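Local coordinates for protein phosphodiesterase (Pseudomonas aeruginosa, PDB 4G75) that is a colicin M-like bacteriocin that probably kills related bacteria by degrading a peptidoglycan lipid precursor as a metal-dependent phosphodiesterase, at residues 135-140 with 145-150; 141-146 with 208-213; 156-161 with 238-243. All blocks are in the same frame, centred on the assembly; numbering follows the deposited sequence.

Contact 1: 135-140 with 145-150; sequences DTFNGG and AAAFAH
Phe137 carries this contact, its ring lying against Ala146 and Ala147 on the first turns of helix 143-153. The chain enters with Asp135, which is tied to its neighbour: Thr136 OG1 donates to Asp135 OD1 over 2.8 Å, arriving from above the carboxylate, 59° out of its plane. Next comes Phe137. With CG anti to its own carbonyl carbon (chi1 -67°), the ring is sent onto the helix, and its far atoms CE1 and CZ do the touching. CZ sits 3.7 Å from Ala147 CB, while CE1 is 4.0 Å from Ala146 CB. The same CE1 comes within 3.6 Å of the backbone N of Ala147, so the ring packs against the helix main chain as well as its methyl groups; the carbonyl carbon of Ala146 lies at the ring edge, near its plane. No hydrogen bond crosses between the segments, and 115 Å² is buried, nearly all of it by these three residues. The backbone N of Asn138 donates to Asp96 OD2 on helix 81-102. Gly139, with a positive phi of 84°, turns the chain, and its N bonds to Thr143 OG1. This is a loop folded back on the helix that follows it, an aromatic ring wedged by its CE1-CZ side against two alanines, buried near the chain centre in the colicin M family region, the Phe137 side chain about 6 Å from that of Val211, whose backbone O binds magnesium.

Contact 2: 141-146 with 208-213; sequences VYTPAA and GNTVGE. With MG (magnesium ion), chain B; EDO (1,2-ethanediol), chain D.
Water 1 joins Pro144 to Asn209: it donates to Pro144 O at 2.8 Å and, weakly, to Asn209 O at 3.4 Å. The same water meets O2 of a 1,2-ethanediol, probably from the crystallisation liquor, which also makes a weak bond to Asn209 O. Direct contact between the segments is by packing alone. Pro144 CG approaches Thr210 OG1 to 3.4 Å, the proline ring crossing the threonine at about a right angle, and CG also lies 4.0 Å from Asn209 CB. Thr143 uses its methyl: chi1 of -69° puts OG1 beside the backbone N and CG2 anti to it, and CG2 reaches 3.6 Å from Thr210 OG1. Both hydroxyls have polar partners outside the segments, Thr143 OG1 with Asp96 and Thr210 OG1 with Val206 O. Immediately downstream, the backbone turns to the metal: Val211 O binds the magnesium ion at 2.2 Å and Glu213 O at 2.4 Å, with Gly212 between them at a positive phi. Asp241 and two waters supply the other ligands. The start of helix 143-153 is thus set against the turn between helix 205-208 and strand 213-224, with Trp205 and Val206 also touching Pro144 and helix 81-102 meeting Tyr142 and Ala145.

Contact 3: 156-161 with 238-243; sequences GKKMNF and AYDDLY. With MG (magnesium ion), chain B.
Lys158 and Asp240 meet at the surface in a salt bridge, with NZ of Lys158 3.3 Å from OD2 of Asp240. The ammonium comes to the syn side of that oxygen but 32° out of the carboxylate plane, a tilted and rather long bond. Water 4 reinforces it: the water accepts from Lys158 NZ at 2.6 Å and donates to Asp240 OD1 at 2.7 Å, so the pair is linked both directly and through solvent. Distance from backbone to backbone explains the shape of the lysine. The nearest CA atoms, those of Lys158 and Leu242, are 9.4 Å apart, and Lys158 spans the gap with a fully extended chain, starting with CG anti to the backbone N (chi1 178°). The two side chains cross at about a right angle, and just 61 Å² is buried. Lys158 directly precedes the short strand 159-160, which pairs in parallel with strand 275-278 in the mixed sheet; backbone bonds of Met159, a selenomethionine here, to Pro276 and Gly278 fix that position. Asp240 lies along the course of the long, interrupted strand 229-243, itself antiparallel to 275-278. Its neighbour Asp241 sends its CB nearly opposite to that of Asp240, as alternation along an extended chain requires, and OD2 of Asp241 binds the magnesium ion at 2.5 Å, completing the site formed with the 211-213 turn and two waters. Further along, the Tyr243 ring meets that of Tyr275, and its side chain also touches Ala147 and Phe148 of helix 143-153.

From the N terminus, contact 1 closes a short local loop, with 135-140 folding onto 145-150 four residues later. Contact 2 begins inside that loop: 141-146 overlaps 145-150 at Ala145 and Ala146, then spans 61 residues to 208-213. Contact 3 opens after contact 1 has closed and crosses contact 2, its segments alternating with 141-146 and 208-213 before it ends at 238-243. Contacts 1 and 3 meet through Phe137 N and Asn160 O at 2.8 Å and His150 NE2 and Lys157 O at 2.7 Å. Contacts 2 and 3 share the magnesium ion and waters 2 and 3. Together they tie helix 143-153 to the mixed sheet.

Contact 1: 135-140 with 145-150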
loop_
_atom_site.group_PDB
_atom_site.type_symbol
_atom_site.label_atom_id
_atom_site.label_comp_id
_atom_site.label_asym_id
_atom_site.label_seq_id
_atom_site.Cartn_x
_atom_site.Cartn_y
_atom_site.Cartn_z
ATOM N N ASP A 135 10.365 -1.695 7.121
ATOM C CA ASP A 135 9.540 -2.626 7.885
ATOM C C ASP A 135 8.139 -2.118 8.220
ATOM O O ASP A 135 7.364 -2.808 8.886
ATOM C CB ASP A 135 10.260 -3.055 9.174
ATOM C CG ASP A 135 10.483 -1.901 10.138
ATOM O OD1 ASP A 135 10.067 -0.766 9.841
ATOM O OD2 ASP A 135 11.084 -2.131 11.205
ATOM N N THR A 136 7.815 -0.922 7.747
ATOM C CA THR A 136 6.557 -0.277 8.103
ATOM C C THR A 136 6.060 0.540 6.918
ATOM O O THR A 136 6.846 1.251 6.279
ATOM C CB THR A 136 6.752 0.666 9.294
ATOM O OG1 THR A 136 7.387 -0.048 10.360
ATOM C CG2 THR A 136 5.412 1.214 9.783
ATOM N N PHE A 137 4.769 0.429 6.621
ATOM C CA PHE A 137 4.171 1.169 5.504
ATOM C C PHE A 137 3.767 2.580 5.910
ATOM O O PHE A 137 3.392 2.830 7.061
ATOM C CB PHE A 137 2.918 0.454 4.987
ATOM C CG PHE A 137 3.187 -0.879 4.340
ATOM C CD1 PHE A 137 3.893 -0.961 3.154
ATOM C CD2 PHE A 137 2.677 -2.050 4.894
ATOM C CE1 PHE A 137 4.122 -2.193 2.550
ATOM C CE2 PHE A 137 2.897 -3.270 4.292
ATOM C CZ PHE A 137 3.616 -3.341 3.121
ATOM N N ASN A 138 3.803 3.496 4.947
ATOM C CA ASN A 138 3.301 4.852 5.158
ATOM C C ASN A 138 1.778 4.974 5.224
ATOM O O ASN A 138 1.243 5.811 5.968
ATOM C CB ASN A 138 3.814 5.782 4.059
ATOM C CG ASN A 138 3.409 7.225 4.290
ATOM O OD1 ASN A 138 3.796 7.834 5.288
ATOM N ND2 ASN A 138 2.618 7.774 3.377
ATOM N N GLY A 139 1.087 4.161 4.429
ATOM C CA GLY A 139 -0.360 4.256 4.302
ATOM C C GLY A 139 -0.791 5.311 3.292
ATOM O O GLY A 139 -1.895 5.853 3.378
ATOM N N GLY A 140 0.089 5.603 2.336
ATOM C CA GLY A 140 -0.195 6.584 1.296
ATOM C C GLY A 140 -0.143 6.048 -0.124
ATOM O O GLY A 140 -0.339 4.852 -0.355
ATOM N N ALA A 145 1.681 -0.334 -3.872
ATOM C CA ALA A 145 2.790 -0.785 -4.711
ATOM C C ALA A 145 3.920 -1.365 -3.868
ATOM O O ALA A 145 4.531 -2.370 -4.235
ATOM C CB ALA A 145 3.304 0.351 -5.602
ATOM N N ALA A 146 4.203 -0.725 -2.740
ATOM C CA ALA A 146 5.251 -1.203 -1.846
ATOM C C ALA A 146 4.906 -2.586 -1.307
ATOM O O ALA A 146 5.777 -3.438 -1.168
ATOM C CB ALA A 146 5.452 -0.226 -0.703
ATOM N N ALA A 147 3.629 -2.793 -0.999
ATOM C CA ALA A 147 3.164 -4.079 -0.488
ATOM C C ALA A 147 3.322 -5.170 -1.542
ATOM O O ALA A 147 3.677 -6.308 -1.230
ATOM C CB ALA A 147 1.721 -3.979 -0.050
ATOM N N PHE A 148 3.030 -4.818 -2.789
ATOM C CA PHE A 148 3.208 -5.752 -3.895
ATOM C C PHE A 148 4.691 -6.061 -4.093
ATOM O O PHE A 148 5.085 -7.208 -4.302
ATOM C CB PHE A 148 2.603 -5.164 -5.173
ATOM C CG PHE A 148 2.758 -6.041 -6.369
ATOM C CD1 PHE A 148 2.170 -7.289 -6.400
ATOM C CD2 PHE A 148 3.491 -5.617 -7.468
ATOM C CE1 PHE A 148 2.317 -8.114 -7.506
ATOM C CE2 PHE A 148 3.636 -6.429 -8.586
ATOM C CZ PHE A 148 3.052 -7.683 -8.598
ATOM N N ALA A 149 5.520 -5.030 -4.026
ATOM C CA ALA A 149 6.950 -5.229 -4.177
ATOM C C ALA A 149 7.475 -6.170 -3.095
ATOM O O ALA A 149 8.314 -7.028 -3.364
ATOM C CB ALA A 149 7.674 -3.895 -4.153
ATOM N N HIS A 150 6.967 -6.025 -1.874
ATOM C CA HIS A 150 7.413 -6.889 -0.787
ATOM C C HIS A 150 6.962 -8.341 -0.974
ATOM O O HIS A 150 7.624 -9.283 -0.523
ATOM C CB HIS A 150 6.953 -6.360 0.573
ATOM C CG HIS A 150 7.613 -7.051 1.724
ATOM N ND1 HIS A 150 8.845 -6.669 2.208
ATOM C CD2 HIS A 150 7.238 -8.129 2.450
ATOM C CE1 HIS A 150 9.187 -7.466 3.206
ATOM N NE2 HIS A 150 8.230 -8.364 3.369
#

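Contact 2: 141-146 with 208-213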
loop_
_atom_site.group_PDB
_atom_site.type_symbol
_atom_site.label_atom_id
_atom_site.label_comp_id
_atom_site.label_asym_id
_atom_site.label_seq_id
_atom_site.Cartn_x
_atom_site.Cartn_y
_atom_site.Cartn_z
ATOM N N VAL A 141 0.135 6.935 -1.083
ATOM C CA VAL A 141 0.018 6.584 -2.506
ATOM C C VAL A 141 0.969 5.475 -2.946
ATOM O O VAL A 141 0.713 4.807 -3.942
ATOM C CB VAL A 141 0.209 7.813 -3.448
ATOM C CG1 VAL A 141 -0.836 8.875 -3.160
ATOM C CG2 VAL A 141 1.622 8.384 -3.338
ATOM N N TYR A 142 2.064 5.280 -2.214
ATOM C CA TYR A 142 3.044 4.265 -2.599
ATOM C C TYR A 142 2.817 2.932 -1.898
ATOM O O TYR A 142 3.493 1.947 -2.195
ATOM C CB TYR A 142 4.481 4.719 -2.292
ATOM C CG TYR A 142 4.943 5.993 -2.982
ATOM C CD1 TYR A 142 4.874 6.124 -4.362
ATOM C CD2 TYR A 142 5.480 7.042 -2.251
ATOM C CE1 TYR A 142 5.303 7.272 -4.992
ATOM C CE2 TYR A 142 5.922 8.197 -2.875
ATOM C CZ TYR A 142 5.830 8.300 -4.245
ATOM O OH TYR A 142 6.263 9.440 -4.884
ATOM N N THR A 143 1.878 2.891 -0.961
ATOM C CA THR A 143 1.773 1.730 -0.075
ATOM C C THR A 143 1.288 0.450 -0.765
ATOM O O THR A 143 1.857 -0.627 -0.547
ATOM C CB THR A 143 0.923 2.042 1.172
ATOM O OG1 THR A 143 1.644 2.961 2.006
ATOM C CG2 THR A 143 0.636 0.759 1.969
ATOM N N PRO A 144 0.237 0.549 -1.589
ATOM C CA PRO A 144 -0.148 -0.682 -2.289
ATOM C C PRO A 144 0.982 -1.219 -3.172
ATOM O O PRO A 144 1.212 -2.431 -3.212
ATOM C CB PRO A 144 -1.340 -0.236 -3.135
ATOM C CG PRO A 144 -1.960 0.880 -2.315
ATOM C CD PRO A 144 -0.761 1.624 -1.758
ATOM N N ALA A 145 1.681 -0.334 -3.872
ATOM C CA ALA A 145 2.790 -0.785 -4.711
ATOM C C ALA A 145 3.920 -1.365 -3.868
ATOM O O ALA A 145 4.531 -2.370 -4.235
ATOM C CB ALA A 145 3.304 0.351 -5.602
ATOM N N ALA A 146 4.203 -0.725 -2.740
ATOM C CA ALA A 146 5.251 -1.203 -1.846
ATOM C C ALA A 146 4.906 -2.586 -1.307
ATOM O O ALA A 146 5.777 -3.438 -1.168
ATOM C CB ALA A 146 5.452 -0.226 -0.703
ATOM N N GLY A 208 -7.743 -0.400 1.474
ATOM C CA GLY A 208 -8.524 -1.358 0.709
ATOM C C GLY A 208 -7.710 -2.085 -0.343
ATOM O O GLY A 208 -7.961 -3.254 -0.643
ATOM N N ASN A 209 -6.727 -1.387 -0.899
ATOM C CA ASN A 209 -5.906 -1.910 -1.980
ATOM C C ASN A 209 -4.647 -2.575 -1.437
ATOM O O ASN A 209 -3.826 -3.079 -2.195
ATOM C CB ASN A 209 -5.535 -0.760 -2.919
ATOM C CG ASN A 209 -5.072 -1.228 -4.285
ATOM O OD1 ASN A 209 -5.533 -2.244 -4.824
ATOM N ND2 ASN A 209 -4.170 -0.470 -4.864
ATOM N N THR A 210 -4.493 -2.571 -0.114
ATOM C CA THR A 210 -3.325 -3.172 0.522
ATOM C C THR A 210 -3.711 -4.370 1.394
ATOM O O THR A 210 -3.315 -5.504 1.120
ATOM C CB THR A 210 -2.551 -2.137 1.378
ATOM O OG1 THR A 210 -2.194 -1.013 0.557
ATOM C CG2 THR A 210 -1.286 -2.758 1.958
ATOM N N VAL A 211 -4.473 -4.100 2.447
ATOM C CA VAL A 211 -4.937 -5.146 3.353
ATOM C C VAL A 211 -6.375 -5.590 3.106
ATOM O O VAL A 211 -6.748 -6.687 3.500
ATOM C CB VAL A 211 -4.800 -4.731 4.831
ATOM C CG1 VAL A 211 -3.324 -4.594 5.194
ATOM C CG2 VAL A 211 -5.555 -3.426 5.099
ATOM N N GLY A 212 -7.186 -4.743 2.483
ATOM C CA GLY A 212 -8.574 -5.087 2.200
ATOM C C GLY A 212 -9.392 -5.346 3.455
ATOM O O GLY A 212 -9.454 -4.499 4.350
ATOM N N GLU A 213 -10.035 -6.507 3.524
ATOM C CA GLU A 213 -10.792 -6.856 4.723
ATOM C C GLU A 213 -9.851 -7.341 5.818
ATOM O O GLU A 213 -9.028 -8.225 5.590
ATOM C CB GLU A 213 -11.838 -7.935 4.432
ATOM C CG GLU A 213 -12.780 -8.166 5.610
ATOM C CD GLU A 213 -13.633 -9.414 5.469
ATOM O OE1 GLU A 213 -14.829 -9.277 5.134
ATOM O OE2 GLU A 213 -13.112 -10.527 5.697
HETATM MG MG MG B . -7.349 -8.793 3.987
HETATM C C1 EDO D . -4.653 -6.769 -4.409
HETATM O O1 EDO D . -3.792 -7.600 -3.624
HETATM C C2 EDO D . -4.423 -5.305 -4.066
HETATM O O2 EDO D . -3.086 -4.921 -4.403
HETATM O O HOH W 1 -0.811 -4.347 -2.950
HETATM O O HOH W 2 -7.938 -11.261 4.244
HETATM O O HOH W 3 -6.023 -9.435 1.927
#

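Contact 3: 156-161 with 238-243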
loop_
_atom_site.group_PDB
_atom_site.type_symbol
_atom_site.label_atom_id
_atom_site.label_comp_id
_atom_site.label_asym_id
_atom_site.label_seq_id
_atom_site.Cartn_x
_atom_site.Cartn_y
_atom_site.Cartn_z
ATOM N N GLY A 156 9.033 -13.187 2.649
ATOM C CA GLY A 156 8.216 -13.614 3.770
ATOM C C GLY A 156 8.291 -12.728 5.003
ATOM O O GLY A 156 7.567 -12.953 5.970
ATOM N N LYS A 157 9.156 -11.722 4.973
ATOM C CA LYS A 157 9.340 -10.865 6.140
ATOM C C LYS A 157 8.078 -10.062 6.468
ATOM O O LYS A 157 7.381 -9.569 5.584
ATOM C CB LYS A 157 10.540 -9.940 5.952
ATOM C CG LYS A 157 11.856 -10.685 5.763
ATOM C CD LYS A 157 13.059 -9.790 6.023
ATOM C CE LYS A 157 13.105 -8.622 5.051
ATOM N NZ LYS A 157 13.256 -9.077 3.641
ATOM N N LYS A 158 7.792 -9.951 7.758
ATOM C CA LYS A 158 6.618 -9.232 8.225
ATOM C C LYS A 158 6.749 -7.735 7.961
ATOM O O LYS A 158 7.833 -7.167 8.097
ATOM C CB LYS A 158 6.472 -9.485 9.721
ATOM C CG LYS A 158 5.322 -8.779 10.399
ATOM C CD LYS A 158 5.104 -9.420 11.755
ATOM C CE LYS A 158 3.950 -8.795 12.509
ATOM N NZ LYS A 158 3.716 -9.530 13.780
HETATM N N MSE A 159 5.642 -7.108 7.567
HETATM C CA MSE A 159 5.567 -5.658 7.444
HETATM C C MSE A 159 4.525 -5.155 8.429
HETATM O O MSE A 159 3.570 -5.859 8.730
HETATM C CB MSE A 159 5.168 -5.252 6.024
HETATM C CG MSE A 159 6.219 -5.601 4.977
HETATM SE SE MSE A 159 7.830 -4.482 5.124
HETATM C CE MSE A 159 7.092 -2.774 4.553
ATOM N N ASN A 160 4.715 -3.940 8.931
ATOM C CA ASN A 160 3.733 -3.314 9.806
ATOM C C ASN A 160 2.954 -2.212 9.087
ATOM O O ASN A 160 3.548 -1.382 8.408
ATOM C CB ASN A 160 4.428 -2.729 11.041
ATOM C CG ASN A 160 4.769 -3.790 12.075
ATOM O OD1 ASN A 160 5.811 -3.729 12.726
ATOM N ND2 ASN A 160 3.886 -4.759 12.236
ATOM N N PHE A 161 1.630 -2.230 9.230
ATOM C CA PHE A 161 0.761 -1.152 8.768
ATOM C C PHE A 161 0.105 -0.581 10.021
ATOM O O PHE A 161 -0.921 -1.094 10.482
ATOM C CB PHE A 161 -0.303 -1.703 7.807
ATOM C CG PHE A 161 -0.900 -0.668 6.875
ATOM C CD1 PHE A 161 -1.089 0.646 7.287
ATOM C CD2 PHE A 161 -1.305 -1.027 5.597
ATOM C CE1 PHE A 161 -1.640 1.589 6.437
ATOM C CE2 PHE A 161 -1.862 -0.093 4.740
ATOM C CZ PHE A 161 -2.027 1.221 5.158
ATOM N N ALA A 238 -6.326 -4.535 15.791
ATOM C CA ALA A 238 -6.483 -5.319 14.576
ATOM C C ALA A 238 -5.532 -6.495 14.567
ATOM O O ALA A 238 -4.371 -6.368 14.969
ATOM C CB ALA A 238 -6.246 -4.451 13.344
ATOM N N TYR A 239 -6.023 -7.628 14.079
ATOM C CA TYR A 239 -5.189 -8.812 13.933
ATOM C C TYR A 239 -4.295 -8.738 12.697
ATOM O O TYR A 239 -4.612 -8.050 11.720
ATOM C CB TYR A 239 -6.055 -10.073 13.862
ATOM C CG TYR A 239 -6.853 -10.350 15.120
ATOM C CD1 TYR A 239 -6.326 -11.127 16.145
ATOM C CD2 TYR A 239 -8.129 -9.834 15.281
ATOM C CE1 TYR A 239 -7.051 -11.385 17.295
ATOM C CE2 TYR A 239 -8.868 -10.084 16.436
ATOM C CZ TYR A 239 -8.320 -10.860 17.438
ATOM O OH TYR A 239 -9.045 -11.125 18.588
ATOM N N ASP A 240 -3.177 -9.458 12.741
ATOM C CA ASP A 240 -2.309 -9.557 11.575
ATOM C C ASP A 240 -3.113 -10.046 10.386
ATOM O O ASP A 240 -4.033 -10.856 10.530
ATOM C CB ASP A 240 -1.169 -10.543 11.813
ATOM C CG ASP A 240 -0.193 -10.079 12.862
ATOM O OD1 ASP A 240 -0.380 -8.990 13.435
ATOM O OD2 ASP A 240 0.777 -10.820 13.120
ATOM N N ASP A 241 -2.733 -9.590 9.201
ATOM C CA ASP A 241 -3.456 -9.942 7.997
ATOM C C ASP A 241 -2.485 -10.427 6.928
ATOM O O ASP A 241 -1.515 -9.749 6.608
ATOM C CB ASP A 241 -4.230 -8.726 7.495
ATOM C CG ASP A 241 -5.424 -9.110 6.663
ATOM O OD1 ASP A 241 -6.434 -9.551 7.248
ATOM O OD2 ASP A 241 -5.349 -8.974 5.426
ATOM N N LEU A 242 -2.751 -11.602 6.370
ATOM C CA LEU A 242 -1.840 -12.186 5.388
ATOM C C LEU A 242 -1.902 -11.486 4.035
ATOM O O LEU A 242 -2.975 -11.365 3.443
ATOM C CB LEU A 242 -2.140 -13.678 5.214
ATOM C CG LEU A 242 -1.198 -14.415 4.267
ATOM C CD1 LEU A 242 0.172 -14.521 4.905
ATOM C CD2 LEU A 242 -1.755 -15.787 3.942
ATOM N N TYR A 243 -0.756 -11.010 3.541
ATOM C CA TYR A 243 -0.718 -10.467 2.187
ATOM C C TYR A 243 -0.424 -11.604 1.224
ATOM O O TYR A 243 0.675 -12.161 1.232
ATOM C CB TYR A 243 0.340 -9.373 2.028
ATOM C CG TYR A 243 0.251 -8.660 0.691
ATOM C CD1 TYR A 243 -0.355 -7.420 0.582
ATOM C CD2 TYR A 243 0.747 -9.249 -0.465
ATOM C CE1 TYR A 243 -0.446 -6.773 -0.641
ATOM C CE2 TYR A 243 0.667 -8.610 -1.686
ATOM C CZ TYR A 243 0.063 -7.380 -1.771
ATOM O OH TYR A 243 -0.022 -6.746 -2.987
HETATM MG MG MG B . -7.349 -8.793 3.987
HETATM O O HOH W 4 1.707 -8.467 15.103
HETATM O O HOH W 2 -7.938 -11.261 4.244
HETATM O O HOH W 3 -6.023 -9.435 1.927
#